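Local coordinates for protein snaclec convulxin subunit alpha (Crotalus durissus, PDB 1UMR) that activates platelets as a subunit of a snake venom lectin that binds the collagen receptor glycoprotein VI, at residues 37-42 with 129-134. Residues are numbered along the deposited sequence; the frame is centred on the assembly and turned at random.
Sequences KGAHLV and CKFPPQ
Ala39 and Phe131 meet through their beta carbons, CB to CB at 3.5 Å, the only apolar side-chain pair this close between 37-42 and 129-134. The phenyl group then departs: its first torsion (chi1 83°) places CG over the gap flanked by the backbone N and C, and the Ala39 methyl lies obliquely to the ring, which itself meets Trp8 edge-to-face. The side chains of Lys130 and Val42 lie at about a right angle, the Lys130 CB 4.0 Å from Val42 CG1. Lys130 CG is anti to the backbone N and the chain beyond is extended, which carries NZ out of the contact to a salt bridge with Glu49 and a hydrogen bond to Ser43.

Two backbone bonds make His40 and Lys130 an antiparallel hydrogen-bonded pair. His40 N donates to Lys130 O at 3.1 Å, and Lys130 N returns a straighter bond to His40 O at 2.9 Å (161° at the hydrogen). Lys130 O also accepts a hydrogen bond from a water, and the Ala39 CA-H makes a weaker CA-H...O contact with it. This pairing adds the short strand 40-41 to the edge of the sheet containing 14-20 and the C-terminal strand 125-131 of the C-type lectin fold. Leu41 and Cys129 follow as a non-hydrogen-bonded pair whose side chains lead off in different directions; Cys129 SG is disulfide-bonded to Cys32 of helix 25-35, where Leu41 also packs.

Toward the chain terminus, Pro132 CD lies 3.9 Å from Gly38 O. Beyond it, one water links Lys37 NZ to Gln134 OE1, 2.8 Å from each atom, between two exposed side chains.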
ATOM      1  N   LYS A  37      39.228 -24.313  32.898  1.00 35.80           N
ATOM      2  CA  LYS A  37      37.806 -24.549  32.794  1.00 41.79           C
ATOM      3  C   LYS A  37      37.299 -23.642  31.672  1.00 38.94           C
ATOM      4  O   LYS A  37      37.692 -22.509  31.611  1.00 32.17           O
ATOM      5  CB  LYS A  37      37.130 -24.179  34.142  1.00 39.79           C
ATOM      6  CG  LYS A  37      37.674 -25.020  35.355  1.00 41.64           C
ATOM      7  CD  LYS A  37      36.870 -24.692  36.641  1.00 46.92           C
ATOM      8  CE  LYS A  37      37.609 -24.946  37.967  1.00 52.85           C
ATOM      9  NZ  LYS A  37      39.084 -24.255  37.855  1.00 51.79           N
ATOM     10  N   GLY A  38      36.465 -24.162  30.784  1.00 37.77           N
ATOM     11  CA  GLY A  38      35.912 -23.371  29.706  1.00 33.96           C
ATOM     12  C   GLY A  38      36.951 -22.874  28.688  1.00 43.52           C
ATOM     13  O   GLY A  38      36.620 -21.998  27.868  1.00 41.27           O
ATOM     14  N   ALA A  39      38.211 -23.355  28.686  1.00 30.40           N
ATOM     15  CA  ALA A  39      39.070 -22.784  27.620  1.00 36.07           C
ATOM     16  C   ALA A  39      38.874 -23.465  26.255  1.00 30.70           C
ATOM     17  O   ALA A  39      38.520 -24.609  26.199  1.00 33.02           O
ATOM     18  CB  ALA A  39      40.469 -22.828  27.986  1.00 33.18           C
ATOM     19  N   HIS A  40      39.208 -22.733  25.193  1.00 38.21           N
ATOM     20  CA  HIS A  40      39.030 -23.108  23.787  1.00 38.33           C
ATOM     21  C   HIS A  40      40.050 -22.309  22.928  1.00 46.12           C
ATOM     22  O   HIS A  40      40.617 -21.332  23.473  1.00 42.53           O
ATOM     23  CB  HIS A  40      37.669 -22.636  23.375  1.00 40.67           C
ATOM     24  CG  HIS A  40      36.613 -23.529  23.878  1.00 39.64           C
ATOM     25  ND1 HIS A  40      35.709 -23.159  24.869  1.00 42.28           N
ATOM     26  CD2 HIS A  40      36.384 -24.827  23.610  1.00 28.06           C
ATOM     27  CE1 HIS A  40      34.929 -24.198  25.138  1.00 34.84           C
ATOM     28  NE2 HIS A  40      35.324 -25.218  24.393  1.00 34.85           N
ATOM     29  N   LEU A  41      40.300 -22.697  21.648  1.00 38.12           N
ATOM     30  CA  LEU A  41      40.951 -21.750  20.727  1.00 42.77           C
ATOM     31  C   LEU A  41      40.236 -20.372  20.855  1.00 43.29           C
ATOM     32  O   LEU A  41      39.053 -20.351  21.156  1.00 41.69           O
ATOM     33  CB  LEU A  41      40.838 -22.235  19.298  1.00 37.81           C
ATOM     34  CG  LEU A  41      41.821 -23.363  19.062  1.00 38.70           C
ATOM     35  CD1 LEU A  41      41.400 -23.991  17.668  1.00 41.71           C
ATOM     36  CD2 LEU A  41      43.246 -22.657  19.053  1.00 36.04           C
ATOM     37  N   VAL A  42      40.918 -19.239  20.662  1.00 42.72           N
ATOM     38  CA  VAL A  42      40.172 -17.991  20.711  1.00 36.11           C
ATOM     39  C   VAL A  42      38.930 -17.939  19.782  1.00 36.81           C
ATOM     40  O   VAL A  42      38.944 -18.352  18.630  1.00 40.03           O
ATOM     41  CB  VAL A  42      40.913 -16.743  20.119  1.00 41.98           C
ATOM     42  CG1 VAL A  42      41.155 -15.642  21.039  1.00 42.20           C
ATOM     43  CG2 VAL A  42      41.925 -17.022  19.172  1.00 31.88           C
ATOM     44  N   CYS A 129      44.860 -19.319  22.774  1.00 41.12           N
ATOM     45  CA  CYS A 129      43.863 -19.847  23.714  1.00 33.12           C
ATOM     46  C   CYS A 129      43.051 -18.730  24.425  1.00 38.69           C
ATOM     47  O   CYS A 129      43.543 -17.601  24.619  1.00 37.03           O
ATOM     48  CB  CYS A 129      44.495 -20.711  24.762  1.00 36.60           C
ATOM     49  SG  CYS A 129      45.145 -22.262  24.090  1.00 45.20           S
ATOM     50  N   LYS A 130      41.799 -19.008  24.758  1.00 32.69           N
ATOM     51  CA  LYS A 130      40.940 -18.055  25.476  1.00 31.84           C
ATOM     52  C   LYS A 130      40.094 -18.750  26.515  1.00 37.63           C
ATOM     53  O   LYS A 130      39.664 -19.886  26.344  1.00 46.24           O
ATOM     54  CB  LYS A 130      40.117 -17.160  24.546  1.00 36.53           C
ATOM     55  CG  LYS A 130      38.838 -16.469  25.163  1.00 28.76           C
ATOM     56  CD  LYS A 130      38.010 -15.833  24.012  1.00 29.90           C
ATOM     57  CE  LYS A 130      36.670 -15.159  24.482  1.00 33.24           C
ATOM     58  NZ  LYS A 130      36.032 -14.338  23.420  1.00 35.14           N
ATOM     59  N   PHE A 131      39.952 -18.116  27.667  1.00 42.76           N
ATOM     60  CA  PHE A 131      39.060 -18.615  28.710  1.00 36.60           C
ATOM     61  C   PHE A 131      38.603 -17.517  29.663  1.00 38.27           C
ATOM     62  O   PHE A 131      39.221 -16.461  29.692  1.00 37.43           O
ATOM     63  CB  PHE A 131      39.695 -19.752  29.478  1.00 37.75           C
ATOM     64  CG  PHE A 131      40.596 -19.340  30.564  1.00 37.36           C
ATOM     65  CD1 PHE A 131      41.979 -19.321  30.390  1.00 39.99           C
ATOM     66  CD2 PHE A 131      40.083 -19.109  31.827  1.00 45.17           C
ATOM     67  CE1 PHE A 131      42.870 -19.012  31.424  1.00 40.37           C
ATOM     68  CE2 PHE A 131      40.909 -18.818  32.901  1.00 31.57           C
ATOM     69  CZ  PHE A 131      42.342 -18.776  32.718  1.00 40.09           C
ATOM     70  N   PRO A 132      37.473 -17.728  30.358  1.00 41.58           N
ATOM     71  CA  PRO A 132      36.954 -16.718  31.305  1.00 37.87           C
ATOM     72  C   PRO A 132      37.367 -17.051  32.734  1.00 38.51           C
ATOM     73  O   PRO A 132      36.919 -18.034  33.223  1.00 40.18           O
ATOM     74  CB  PRO A 132      35.473 -16.871  31.181  1.00 40.79           C
ATOM     75  CG  PRO A 132      35.239 -18.487  30.845  1.00 40.86           C
ATOM     76  CD  PRO A 132      36.593 -18.925  30.248  1.00 40.11           C
ATOM     77  N   PRO A 133      38.196 -16.253  33.397  1.00 41.12           N
ATOM     78  CA  PRO A 133      38.656 -16.536  34.778  1.00 42.95           C
ATOM     79  C   PRO A 133      37.451 -16.379  35.660  1.00 46.75           C
ATOM     80  O   PRO A 133      36.483 -15.809  35.165  1.00 44.60           O
ATOM     81  CB  PRO A 133      39.637 -15.363  35.060  1.00 39.45           C
ATOM     82  CG  PRO A 133      39.004 -14.224  34.284  1.00 33.11           C
ATOM     83  CD  PRO A 133      38.772 -15.008  32.895  1.00 33.55           C
ATOM     84  N   GLN A 134      37.479 -16.900  36.887  1.00 55.67           N
ATOM     85  CA  GLN A 134      36.351 -16.749  37.825  1.00 51.71           C
ATOM     86  C   GLN A 134      36.606 -15.744  38.905  1.00 53.92           C
ATOM     87  O   GLN A 134      37.708 -15.536  39.408  1.00 55.20           O
ATOM     88  CB  GLN A 134      35.989 -18.065  38.504  1.00 52.65           C
ATOM     89  CG  GLN A 134      36.166 -19.307  37.622  1.00 62.52           C
ATOM     90  CD  GLN A 134      35.871 -20.644  38.413  1.00 66.95           C
ATOM     91  OE1 GLN A 134      36.582 -21.053  39.344  1.00 62.51           O
ATOM     92  NE2 GLN A 134      34.806 -21.293  38.023  1.00 70.01           N
TER
HETATM   93  O   HOH W   1      39.207 -22.047  39.534  1.00 43.70           O
HETATM   94  O   HOH W   2      37.069 -19.724  25.332  1.00 45.46           O